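Local coordinates for protein DNA photolyase (Agrobacterium tumefaciens, PDB 4U63) that repairs cyclobutane pyrimidine dimers in DNA using light, with a flavin cofactor and a methenyltetrahydrofolate antenna, as a class III photolyase, at residues 351-354 with 359-362. Sequence-based numbering, arbitrary orientation.
Sequences MRQL and TMHN. With FAD (flavin-adenine dinucleotide), chain C.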
ATOM      1  N   MET A 351      -7.746 -14.712  -2.959  1.00 20.31           N
ATOM      2  CA  MET A 351      -6.526 -15.158  -2.292  1.00 20.49           C
ATOM      3  C   MET A 351      -5.498 -15.668  -3.308  1.00 20.81           C
ATOM      4  O   MET A 351      -4.293 -15.485  -3.121  1.00 20.37           O
ATOM      5  CB  MET A 351      -6.837 -16.207  -1.221  1.00 20.72           C
ATOM      6  CG  MET A 351      -7.807 -15.718  -0.146  1.00 22.61           C
ATOM      7  SD  MET A 351      -7.345 -14.160   0.631  1.00 21.55           S
ATOM      8  CE  MET A 351      -5.875 -14.656   1.523  1.00 22.48           C
ATOM      9  N   ARG A 352      -5.979 -16.271  -4.390  1.00 20.38           N
ATOM     10  CA  ARG A 352      -5.091 -16.740  -5.461  1.00 21.41           C
ATOM     11  C   ARG A 352      -4.550 -15.593  -6.303  1.00 22.06           C
ATOM     12  O   ARG A 352      -3.381 -15.614  -6.703  1.00 22.34           O
ATOM     13  CB  ARG A 352      -5.797 -17.776  -6.320  1.00 22.46           C
ATOM     14  CG  ARG A 352      -6.093 -19.034  -5.535  1.00 23.93           C
ATOM     15  CD  ARG A 352      -6.845 -20.033  -6.386  1.00 25.49           C
ATOM     16  NE  ARG A 352      -7.487 -21.075  -5.591  1.00 25.76           N
ATOM     17  CZ  ARG A 352      -7.943 -22.218  -6.076  1.00 25.61           C
ATOM     18  NH1 ARG A 352      -7.816 -22.510  -7.375  1.00 26.35           N
ATOM     19  NH2 ARG A 352      -8.529 -23.104  -5.263  1.00 24.65           N
ATOM     20  N   GLN A 353      -5.390 -14.595  -6.576  1.00 20.53           N
ATOM     21  CA  GLN A 353      -4.924 -13.374  -7.225  1.00 20.16           C
ATOM     22  C   GLN A 353      -3.775 -12.752  -6.440  1.00 20.28           C
ATOM     23  O   GLN A 353      -2.749 -12.383  -7.009  1.00 21.58           O
ATOM     24  CB  GLN A 353      -6.059 -12.352  -7.369  1.00 20.85           C
ATOM     25  CG  GLN A 353      -5.588 -11.040  -7.972  1.00 20.07           C
ATOM     26  CD  GLN A 353      -6.665  -9.985  -8.087  1.00 21.13           C
ATOM     27  OE1 GLN A 353      -7.576  -9.882  -7.254  1.00 20.02           O
ATOM     28  NE2 GLN A 353      -6.552  -9.172  -9.121  1.00 22.36           N
ATOM     29  N   LEU A 354      -3.971 -12.627  -5.130  1.00 20.28           N
ATOM     30  CA  LEU A 354      -2.968 -12.083  -4.231  1.00 20.11           C
ATOM     31  C   LEU A 354      -1.656 -12.865  -4.310  1.00 19.85           C
ATOM     32  O   LEU A 354      -0.574 -12.278  -4.458  1.00 19.22           O
ATOM     33  CB  LEU A 354      -3.513 -12.098  -2.801  1.00 20.90           C
ATOM     34  CG  LEU A 354      -2.614 -11.662  -1.649  1.00 21.94           C
ATOM     35  CD1 LEU A 354      -2.068 -10.259  -1.861  1.00 21.71           C
ATOM     36  CD2 LEU A 354      -3.394 -11.749  -0.348  1.00 21.48           C
ATOM     37  N   THR A 359      -1.371  -8.473  -5.399  1.00 19.70           N
ATOM     38  CA  THR A 359      -2.424  -7.496  -5.184  1.00 19.14           C
ATOM     39  C   THR A 359      -3.778  -8.181  -5.238  1.00 18.73           C
ATOM     40  O   THR A 359      -3.883  -9.330  -5.635  1.00 20.37           O
ATOM     41  CB  THR A 359      -2.354  -6.350  -6.215  1.00 21.77           C
ATOM     42  OG1 THR A 359      -3.187  -5.272  -5.789  1.00 25.40           O
ATOM     43  CG2 THR A 359      -2.765  -6.819  -7.615  1.00 24.90           C
ATOM     44  N   MET A 360      -4.813  -7.454  -4.842  1.00 19.13           N
ATOM     45  CA  MET A 360      -6.163  -7.978  -4.880  1.00 17.35           C
ATOM     46  C   MET A 360      -7.119  -6.831  -5.119  1.00 19.54           C
ATOM     47  O   MET A 360      -6.929  -5.729  -4.583  1.00 19.92           O
ATOM     48  CB  MET A 360      -6.493  -8.697  -3.567  1.00 19.47           C
ATOM     49  CG  MET A 360      -7.781  -9.516  -3.602  1.00 19.35           C
ATOM     50  SD  MET A 360      -8.303 -10.158  -2.004  1.00 20.76           S
ATOM     51  CE  MET A 360      -6.782 -10.920  -1.424  1.00 21.21           C
ATOM     52  N   HIS A 361      -8.148  -7.080  -5.922  1.00 17.70           N
ATOM     53  CA  HIS A 361      -9.184  -6.062  -6.155  1.00 18.34           C
ATOM     54  C   HIS A 361      -9.802  -5.637  -4.817  1.00 19.06           C
ATOM     55  O   HIS A 361     -10.057  -6.483  -3.968  1.00 21.33           O
ATOM     56  CB  HIS A 361     -10.256  -6.620  -7.078  1.00 19.59           C
ATOM     57  CG  HIS A 361     -11.242  -5.600  -7.528  1.00 22.87           C
ATOM     58  ND1 HIS A 361     -12.364  -5.295  -6.800  1.00 22.78           N
ATOM     59  CD2 HIS A 361     -11.276  -4.809  -8.627  1.00 22.61           C
ATOM     60  CE1 HIS A 361     -13.058  -4.366  -7.431  1.00 24.55           C
ATOM     61  NE2 HIS A 361     -12.417  -4.051  -8.543  1.00 24.14           N
ATOM     62  N   ASN A 362     -10.051  -4.335  -4.632  1.00 19.97           N
ATOM     63  CA  ASN A 362     -10.542  -3.840  -3.332  1.00 21.36           C
ATOM     64  C   ASN A 362     -11.831  -4.492  -2.827  1.00 20.58           C
ATOM     65  O   ASN A 362     -11.952  -4.813  -1.636  1.00 23.34           O
ATOM     66  CB  ASN A 362     -10.757  -2.328  -3.331  1.00 22.30           C
ATOM     67  CG  ASN A 362     -11.315  -1.834  -1.987  1.00 23.71           C
ATOM     68  OD1 ASN A 362     -10.602  -1.800  -0.986  1.00 23.08           O
ATOM     69  ND2 ASN A 362     -12.605  -1.487  -1.960  1.00 27.43           N
TER
HETATM   70  PA  FAD C1002      -7.787   2.813  -7.188  1.00 19.09           P
HETATM   71  O1A FAD C1002      -9.230   2.425  -7.164  1.00 19.28           O
HETATM   72  O2A FAD C1002      -7.164   3.184  -8.493  1.00 19.91           O
HETATM   73  O5B FAD C1002      -7.612   3.969  -6.089  1.00 19.06           O
HETATM   74  C5B FAD C1002      -6.570   4.949  -6.171  1.00 15.28           C
HETATM   75  C4B FAD C1002      -5.746   5.005  -4.893  1.00 18.45           C
HETATM   76  O4B FAD C1002      -6.555   5.349  -3.769  1.00 20.08           O
HETATM   77  C3B FAD C1002      -5.100   3.688  -4.531  1.00 19.02           C
HETATM   78  O3B FAD C1002      -3.909   3.441  -5.296  1.00 19.79           O
HETATM   79  C2B FAD C1002      -4.858   3.860  -3.047  1.00 18.36           C
HETATM   80  O2B FAD C1002      -3.666   4.606  -2.790  1.00 18.39           O
HETATM   81  C1B FAD C1002      -6.051   4.671  -2.607  1.00 18.33           C
HETATM   82  N9A FAD C1002      -7.161   3.861  -2.056  1.00 17.95           N
HETATM   83  C8A FAD C1002      -8.197   3.360  -2.752  1.00 20.51           C
HETATM   84  N7A FAD C1002      -9.052   2.697  -1.947  1.00 18.66           N
HETATM   85  C5A FAD C1002      -8.570   2.786  -0.689  1.00 17.03           C
HETATM   86  C6A FAD C1002      -8.993   2.295   0.626  1.00 16.38           C
HETATM   87  N6A FAD C1002     -10.127   1.577   0.749  1.00 19.76           N
HETATM   88  N1A FAD C1002      -8.200   2.592   1.681  1.00 16.79           N
HETATM   89  C2A FAD C1002      -7.058   3.304   1.546  1.00 17.64           C
HETATM   90  N3A FAD C1002      -6.622   3.782   0.362  1.00 17.88           N
HETATM   91  C4A FAD C1002      -7.326   3.552  -0.764  1.00 17.28           C
HETATM   92  N1  FAD C1002      -4.459  -0.129   0.191  1.00 17.23           N
HETATM   93  C2  FAD C1002      -3.127   0.099   0.216  1.00 18.83           C
HETATM   94  O2  FAD C1002      -2.695   1.048  -0.477  1.00 20.28           O
HETATM   95  N3  FAD C1002      -2.283  -0.658   0.961  1.00 17.94           N
HETATM   96  C4  FAD C1002      -2.724  -1.687   1.728  1.00 18.04           C
HETATM   97  O4  FAD C1002      -1.939  -2.377   2.430  1.00 18.41           O
HETATM   98  C4X FAD C1002      -4.167  -1.998   1.737  1.00 17.11           C
HETATM   99  N5  FAD C1002      -4.707  -3.028   2.454  1.00 18.77           N
HETATM  100  C5X FAD C1002      -6.052  -3.257   2.449  1.00 16.61           C
HETATM  101  C6  FAD C1002      -6.607  -4.285   3.199  1.00 17.20           C
HETATM  102  C7  FAD C1002      -7.982  -4.537   3.190  1.00 18.10           C
HETATM  103  C7M FAD C1002      -8.567  -5.663   4.013  1.00 20.02           C
HETATM  104  C8  FAD C1002      -8.876  -3.699   2.361  1.00 17.07           C
HETATM  105  C8M FAD C1002     -10.373  -3.921   2.316  1.00 18.76           C
HETATM  106  C9  FAD C1002      -8.336  -2.685   1.616  1.00 16.18           C
HETATM  107  C9A FAD C1002      -6.965  -2.412   1.615  1.00 17.05           C
HETATM  108  N10 FAD C1002      -6.411  -1.357   0.831  1.00 18.41           N
HETATM  109  C10 FAD C1002      -5.025  -1.133   0.888  1.00 17.95           C
HETATM  110  C1' FAD C1002      -7.247  -0.444   0.041  1.00 18.36           C
HETATM  111  C2' FAD C1002      -7.544  -0.750  -1.410  1.00 17.31           C
HETATM  112  O2' FAD C1002      -8.098  -2.067  -1.512  1.00 19.40           O
HETATM  113  C3' FAD C1002      -6.322  -0.591  -2.293  1.00 17.33           C
HETATM  114  O3' FAD C1002      -5.744   0.701  -2.132  1.00 20.03           O
HETATM  115  C4' FAD C1002      -6.735  -0.796  -3.750  1.00 17.55           C
HETATM  116  O4' FAD C1002      -7.102  -2.160  -3.943  1.00 19.81           O
HETATM  117  C5' FAD C1002      -5.577  -0.433  -4.658  1.00 17.08           C
HETATM  118  O5' FAD C1002      -5.906  -0.614  -6.044  1.00 18.77           O
HETATM  119  P   FAD C1002      -5.814   0.652  -7.028  1.00 17.87           P
HETATM  120  O1P FAD C1002      -6.122   0.184  -8.408  1.00 18.47           O
HETATM  121  O2P FAD C1002      -4.496   1.353  -6.856  1.00 18.83           O
HETATM  122  O3P FAD C1002      -6.992   1.592  -6.471  1.00 17.89           O
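Gln353 reaches from its helix to the backbone of His361, a compact example of a side-chain amide tying down the loop that follows its own helix. With CG anti to the backbone N (chi1 177°) and the chain extended beyond it, Gln353 OE1 lies 3.2 Å from His361 N and accepts its hydrogen. The N-H points fairly straight at the oxygen (159°), but the donor stands above the carbonyl plane, 43° out of it. OE1 is shared between His361 N and the hydroxyl of Tyr435, the stronger partner, so two groups grip this oxygen. On the way, Gln353 CG passes 3.4 Å from Thr359 O, which also receives a CA-H...O contact from Leu354 CA at 3.2 Å.

The setting is the short loop joining helix 345-357 to helix 362-375 in the FAD-binding domain of the photolyase family: the chain passes close to the first helix where Thr359 meets Leu354, then leads away, and His361 occupies the N-cap position of the second, with ND1 weakly hydrogen-bonded to Arg363 N.

Apolar packing centres on the Met360 methyl. Through a bend at chi3, Met360 CE lies 3.7 Å from Leu354 CD2. Met351 SD is 3.9 Å from the same Met360 CE; Trp386 of helix 380-390 touches both Leu354 and Met351.

Cofactors flank the loop. Asn362 OD1 accepts a hydrogen bond from the ribityl hydroxyl O2' of FAD at 2.6 Å, while Leu354 O is hydrogen-bonded to NA2 of the methenyltetrahydrofolate antenna.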